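Local coordinates for glycerol dehydratase (Clostridium butyricum, PDB 1R9D), which probably acts as a B12-independent glycyl-radical lyase that dehydrates glycerol, and is captured here with glycerol bound, at residues 6-20 against 361-373. Sequence-based numbering, arbitrary orientation.
Sequences FSTQTERINILKAQI and MALEAAVHVKLPQ
S7 and E364 meet through two bonds to one carboxylate oxygen. The backbone N of S7 reaches E364 OE1 at 2.7 Å, nearly straight at 174°. S7 OG donates to that same OE1 at 2.8 Å on its anti side, an example of how one carboxylate can hold an extended arm to a helix through a backbone N-H and the same residue's hydroxyl. With chi1 at 58°, OG sits between its own backbone N and carbonyl carbon, close enough to the N for both donors to share the oxygen. E364 OE2 lies at the edge of the F6 ring and forms a salt bridge with R391, so both carboxylate oxygens are engaged, which would probably favour the charged form. V367 CG2 stands over the centre of the F6 ring, 3.4 Å from the centroid, in a CH-pi contact.

H368 NE2 donates to S7 OG at 2.9 Å, close to the imidazole plane, while ND1 bonds D312 of helix 304-317; the ring is thus held at both nitrogens, and Q9 CB sits over one face, offset toward the rim, in a CH-pi contact. Bent at chi2, Q9 turns its amide toward the helix that follows it, where NE2 donates to N14 OD1 at 2.8 Å; a water links OE1 to V367 O.

Farther along, the extended K17 chain lays CD 3.2 Å from V369 O and passes L371 CD2, and a second water joins its NZ to K370 O. I13 and I20 add looser apolar contacts. Within the pyruvate formate lyase-like region, an N-terminal arm thus lies along helix 361-369, helix 11-20 crosses that helix at -64°, and S7, H368 and D312 form a Ser-His-Asp-like hydrogen-bond arrangement.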
loop_
_atom_site.group_PDB
_atom_site.type_symbol
_atom_site.label_atom_id
_atom_site.label_comp_id
_atom_site.label_asym_id
_atom_site.label_seq_id
_atom_site.Cartn_x
_atom_site.Cartn_y
_atom_site.Cartn_z
ATOM N N PHE A 6 -4.675 14.153 -53.912
ATOM C CA PHE A 6 -5.169 14.801 -52.700
ATOM C C PHE A 6 -5.407 16.301 -52.851
ATOM O O PHE A 6 -4.792 16.959 -53.688
ATOM C CB PHE A 6 -4.200 14.550 -51.540
ATOM C CG PHE A 6 -3.929 13.092 -51.279
ATOM C CD1 PHE A 6 -2.876 12.440 -51.915
ATOM C CD2 PHE A 6 -4.742 12.366 -50.414
ATOM C CE1 PHE A 6 -2.640 11.083 -51.692
ATOM C CE2 PHE A 6 -4.516 11.007 -50.185
ATOM C CZ PHE A 6 -3.465 10.366 -50.825
ATOM N N SER A 7 -6.308 16.830 -52.026
ATOM C CA SER A 7 -6.643 18.249 -52.049
ATOM C C SER A 7 -5.570 19.067 -51.336
ATOM O O SER A 7 -4.709 18.515 -50.648
ATOM C CB SER A 7 -8.002 18.472 -51.379
ATOM O OG SER A 7 -7.995 17.995 -50.045
ATOM N N THR A 8 -5.623 20.387 -51.507
ATOM C CA THR A 8 -4.654 21.283 -50.889
ATOM C C THR A 8 -5.182 21.866 -49.578
ATOM O O THR A 8 -6.324 22.325 -49.505
ATOM C CB THR A 8 -4.289 22.447 -51.841
ATOM O OG1 THR A 8 -3.701 21.915 -53.037
ATOM C CG2 THR A 8 -3.297 23.396 -51.180
ATOM N N GLN A 9 -4.336 21.839 -48.551
ATOM C CA GLN A 9 -4.686 22.349 -47.229
ATOM C C GLN A 9 -4.666 23.875 -47.204
ATOM O O GLN A 9 -4.013 24.504 -48.035
ATOM C CB GLN A 9 -3.708 21.808 -46.179
ATOM C CG GLN A 9 -2.278 22.340 -46.277
ATOM C CD GLN A 9 -1.507 21.785 -47.460
ATOM O OE1 GLN A 9 -1.997 20.926 -48.189
ATOM N NE2 GLN A 9 -0.288 22.273 -47.650
ATOM N N THR A 10 -5.378 24.463 -46.245
ATOM C CA THR A 10 -5.442 25.919 -46.112
ATOM C C THR A 10 -4.106 26.500 -45.666
ATOM O O THR A 10 -3.269 25.804 -45.091
ATOM C CB THR A 10 -6.506 26.356 -45.077
ATOM O OG1 THR A 10 -6.119 25.906 -43.773
ATOM C CG2 THR A 10 -7.864 25.781 -45.424
ATOM N N GLU A 11 -3.912 27.789 -45.930
ATOM C CA GLU A 11 -2.682 28.462 -45.542
ATOM C C GLU A 11 -2.489 28.363 -44.030
ATOM O O GLU A 11 -1.363 28.320 -43.543
ATOM C CB GLU A 11 -2.730 29.932 -45.978
ATOM C CG GLU A 11 -1.515 30.748 -45.577
ATOM C CD GLU A 11 -0.204 30.046 -45.881
ATOM O OE1 GLU A 11 -0.095 29.411 -46.952
ATOM O OE2 GLU A 11 0.726 30.142 -45.049
ATOM N N ARG A 12 -3.596 28.321 -43.296
ATOM C CA ARG A 12 -3.544 28.214 -41.840
ATOM C C ARG A 12 -2.735 26.984 -41.441
ATOM O O ARG A 12 -1.886 27.042 -40.556
ATOM C CB ARG A 12 -4.951 28.087 -41.252
ATOM C CG ARG A 12 -4.968 28.068 -39.723
ATOM C CD ARG A 12 -6.260 27.479 -39.177
ATOM N NE ARG A 12 -7.449 28.189 -39.641
ATOM C CZ ARG A 12 -7.810 29.404 -39.236
ATOM N NH1 ARG A 12 -7.073 30.060 -38.350
ATOM N NH2 ARG A 12 -8.919 29.958 -39.713
ATOM N N ILE A 13 -3.008 25.866 -42.104
ATOM C CA ILE A 13 -2.301 24.626 -41.804
ATOM C C ILE A 13 -0.803 24.771 -42.056
ATOM O O ILE A 13 0.014 24.283 -41.276
ATOM C CB ILE A 13 -2.870 23.458 -42.638
ATOM C CG1 ILE A 13 -4.373 23.329 -42.373
ATOM C CG2 ILE A 13 -2.153 22.160 -42.291
ATOM C CD1 ILE A 13 -4.742 23.274 -40.890
ATOM N N ASN A 14 -0.432 25.454 -43.136
ATOM C CA ASN A 14 0.984 25.643 -43.426
ATOM C C ASN A 14 1.652 26.468 -42.329
ATOM O O ASN A 14 2.797 26.211 -41.956
ATOM C CB ASN A 14 1.179 26.330 -44.782
ATOM C CG ASN A 14 0.630 25.509 -45.932
ATOM O OD1 ASN A 14 0.763 24.283 -45.954
ATOM N ND2 ASN A 14 0.018 26.178 -46.902
ATOM N N ILE A 15 0.933 27.460 -41.813
ATOM C CA ILE A 15 1.462 28.312 -40.753
ATOM C C ILE A 15 1.641 27.532 -39.450
ATOM O O ILE A 15 2.670 27.648 -38.783
ATOM C CB ILE A 15 0.533 29.518 -40.495
ATOM C CG1 ILE A 15 0.506 30.420 -41.732
ATOM C CG2 ILE A 15 1.018 30.303 -39.276
ATOM C CD1 ILE A 15 -0.492 31.549 -41.648
ATOM N N LEU A 16 0.637 26.738 -39.092
ATOM C CA LEU A 16 0.697 25.948 -37.867
ATOM C C LEU A 16 1.785 24.881 -37.971
ATOM O O LEU A 16 2.505 24.628 -37.006
ATOM C CB LEU A 16 -0.663 25.306 -37.591
ATOM C CG LEU A 16 -1.797 26.296 -37.308
ATOM C CD1 LEU A 16 -3.125 25.574 -37.298
ATOM C CD2 LEU A 16 -1.550 26.992 -35.977
ATOM N N LYS A 17 1.914 24.267 -39.146
ATOM C CA LYS A 17 2.939 23.244 -39.347
ATOM C C LYS A 17 4.334 23.837 -39.167
ATOM O O LYS A 17 5.221 23.207 -38.589
ATOM C CB LYS A 17 2.830 22.632 -40.748
ATOM C CG LYS A 17 3.981 21.684 -41.077
ATOM C CD LYS A 17 3.898 21.147 -42.500
ATOM C CE LYS A 17 5.068 20.215 -42.794
ATOM N NZ LYS A 17 5.100 19.765 -44.218
ATOM N N ALA A 18 4.525 25.050 -39.676
ATOM C CA ALA A 18 5.811 25.725 -39.570
ATOM C C ALA A 18 6.184 25.972 -38.110
ATOM O O ALA A 18 7.363 25.975 -37.753
ATOM C CB ALA A 18 5.770 27.052 -40.335
ATOM N N GLN A 19 5.179 26.182 -37.266
ATOM C CA GLN A 19 5.427 26.422 -35.849
ATOM C C GLN A 19 6.071 25.190 -35.228
ATOM O O GLN A 19 6.956 25.298 -34.381
ATOM C CB GLN A 19 4.120 26.745 -35.122
ATOM C CG GLN A 19 3.364 27.932 -35.701
ATOM C CD GLN A 19 2.149 28.311 -34.874
ATOM O OE1 GLN A 19 1.561 27.469 -34.190
ATOM N NE2 GLN A 19 1.756 29.580 -34.944
ATOM N N ILE A 20 5.625 24.015 -35.657
ATOM C CA ILE A 20 6.177 22.766 -35.141
ATOM C C ILE A 20 7.636 22.579 -35.576
ATOM O O ILE A 20 8.522 22.387 -34.746
ATOM C CB ILE A 20 5.373 21.544 -35.646
ATOM C CG1 ILE A 20 3.900 21.656 -35.230
ATOM C CG2 ILE A 20 5.999 20.265 -35.114
ATOM C CD1 ILE A 20 3.656 21.558 -33.736
ATOM N N MET A 361 -11.091 11.293 -44.482
ATOM C CA MET A 361 -10.552 12.594 -44.108
ATOM C C MET A 361 -9.261 12.427 -43.320
ATOM O O MET A 361 -8.398 13.303 -43.332
ATOM C CB MET A 361 -11.572 13.385 -43.287
ATOM C CG MET A 361 -12.794 13.802 -44.089
ATOM S SD MET A 361 -13.849 14.945 -43.183
ATOM C CE MET A 361 -14.869 13.815 -42.293
ATOM N N ALA A 362 -9.124 11.293 -42.639
ATOM C CA ALA A 362 -7.918 11.032 -41.868
ATOM C C ALA A 362 -6.765 10.799 -42.837
ATOM O O ALA A 362 -5.652 11.286 -42.628
ATOM C CB ALA A 362 -8.117 9.807 -40.974
ATOM N N LEU A 363 -7.037 10.047 -43.900
ATOM C CA LEU A 363 -6.021 9.770 -44.907
ATOM C C LEU A 363 -5.628 11.092 -45.572
ATOM O O LEU A 363 -4.456 11.344 -45.841
ATOM C CB LEU A 363 -6.569 8.792 -45.952
ATOM C CG LEU A 363 -6.963 7.392 -45.445
ATOM C CD1 LEU A 363 -7.554 6.572 -46.586
ATOM C CD2 LEU A 363 -5.743 6.690 -44.881
ATOM N N GLU A 364 -6.622 11.938 -45.819
ATOM C CA GLU A 364 -6.391 13.232 -46.449
ATOM C C GLU A 364 -5.512 14.113 -45.558
ATOM O O GLU A 364 -4.591 14.769 -46.038
ATOM C CB GLU A 364 -7.731 13.928 -46.712
ATOM C CG GLU A 364 -7.679 15.026 -47.756
ATOM C CD GLU A 364 -7.647 14.481 -49.176
ATOM O OE1 GLU A 364 -7.481 15.284 -50.120
ATOM O OE2 GLU A 364 -7.795 13.251 -49.349
ATOM N N ALA A 365 -5.797 14.118 -44.257
ATOM C CA ALA A 365 -5.035 14.922 -43.301
ATOM C C ALA A 365 -3.547 14.594 -43.293
ATOM O O ALA A 365 -2.711 15.483 -43.128
ATOM C CB ALA A 365 -5.611 14.752 -41.892
ATOM N N ALA A 366 -3.208 13.319 -43.465
ATOM C CA ALA A 366 -1.804 12.925 -43.470
ATOM C C ALA A 366 -1.045 13.623 -44.601
ATOM O O ALA A 366 0.123 13.987 -44.445
ATOM C CB ALA A 366 -1.682 11.407 -43.610
ATOM N N VAL A 367 -1.713 13.814 -45.733
ATOM C CA VAL A 367 -1.088 14.469 -46.881
ATOM C C VAL A 367 -1.093 15.993 -46.735
ATOM O O VAL A 367 -0.204 16.675 -47.247
ATOM C CB VAL A 367 -1.798 14.093 -48.192
ATOM C CG1 VAL A 367 -1.044 14.692 -49.380
ATOM C CG2 VAL A 367 -1.868 12.583 -48.324
ATOM N N HIS A 368 -2.091 16.519 -46.034
ATOM C CA HIS A 368 -2.198 17.961 -45.813
ATOM C C HIS A 368 -1.117 18.471 -44.867
ATOM O O HIS A 368 -0.502 19.510 -45.110
ATOM C CB HIS A 368 -3.563 18.317 -45.215
ATOM C CG HIS A 368 -4.667 18.401 -46.220
ATOM N ND1 HIS A 368 -5.939 18.819 -45.889
ATOM C CD2 HIS A 368 -4.694 18.129 -47.546
ATOM C CE1 HIS A 368 -6.701 18.800 -46.968
ATOM N NE2 HIS A 368 -5.970 18.384 -47.987
ATOM N N VAL A 369 -0.889 17.722 -43.792
ATOM C CA VAL A 369 0.076 18.092 -42.763
ATOM C C VAL A 369 1.495 17.565 -42.971
ATOM O O VAL A 369 2.465 18.291 -42.777
ATOM C CB VAL A 369 -0.436 17.625 -41.382
ATOM C CG1 VAL A 369 0.552 18.002 -40.295
ATOM C CG2 VAL A 369 -1.803 18.245 -41.110
ATOM N N LYS A 370 1.608 16.295 -43.346
ATOM C CA LYS A 370 2.904 15.661 -43.581
ATOM C C LYS A 370 3.917 15.749 -42.434
ATOM O O LYS A 370 5.091 16.052 -42.649
ATOM C CB LYS A 370 3.532 16.209 -44.870
ATOM C CG LYS A 370 2.678 15.973 -46.111
ATOM C CD LYS A 370 3.393 16.393 -47.392
ATOM C CE LYS A 370 2.511 16.161 -48.612
ATOM N NZ LYS A 370 3.235 16.451 -49.886
ATOM N N LEU A 371 3.461 15.479 -41.215
ATOM C CA LEU A 371 4.329 15.485 -40.042
ATOM C C LEU A 371 4.392 14.038 -39.530
ATOM O O LEU A 371 3.608 13.201 -39.957
ATOM C CB LEU A 371 3.764 16.426 -38.966
ATOM C CG LEU A 371 3.925 17.919 -39.294
ATOM C CD1 LEU A 371 3.274 18.783 -38.218
ATOM C CD2 LEU A 371 5.404 18.245 -39.397
ATOM N N PRO A 372 5.323 13.728 -38.611
ATOM C CA PRO A 372 5.472 12.370 -38.062
ATOM C C PRO A 372 4.236 11.790 -37.373
ATOM O O PRO A 372 3.968 10.585 -37.474
ATOM C CB PRO A 372 6.637 12.517 -37.090
ATOM C CG PRO A 372 7.443 13.627 -37.692
ATOM C CD PRO A 372 6.375 14.613 -38.086
ATOM N N GLN A 373 3.500 12.639 -36.660
ATOM C CA GLN A 373 2.304 12.210 -35.946
ATOM C C GLN A 373 1.024 12.705 -36.611
ATOM O O GLN A 373 1.028 13.715 -37.323
ATOM C CB GLN A 373 2.357 12.712 -34.497
ATOM C CG GLN A 373 3.481 12.107 -33.683
ATOM C CD GLN A 373 3.208 10.655 -33.334
ATOM O OE1 GLN A 373 2.323 10.360 -32.532
ATOM N NE2 GLN A 373 3.957 9.743 -33.947
HETATM O O HOH W 1 -0.306 18.715 -49.170
HETATM O O HOH W 2 6.865 17.191 -44.517
#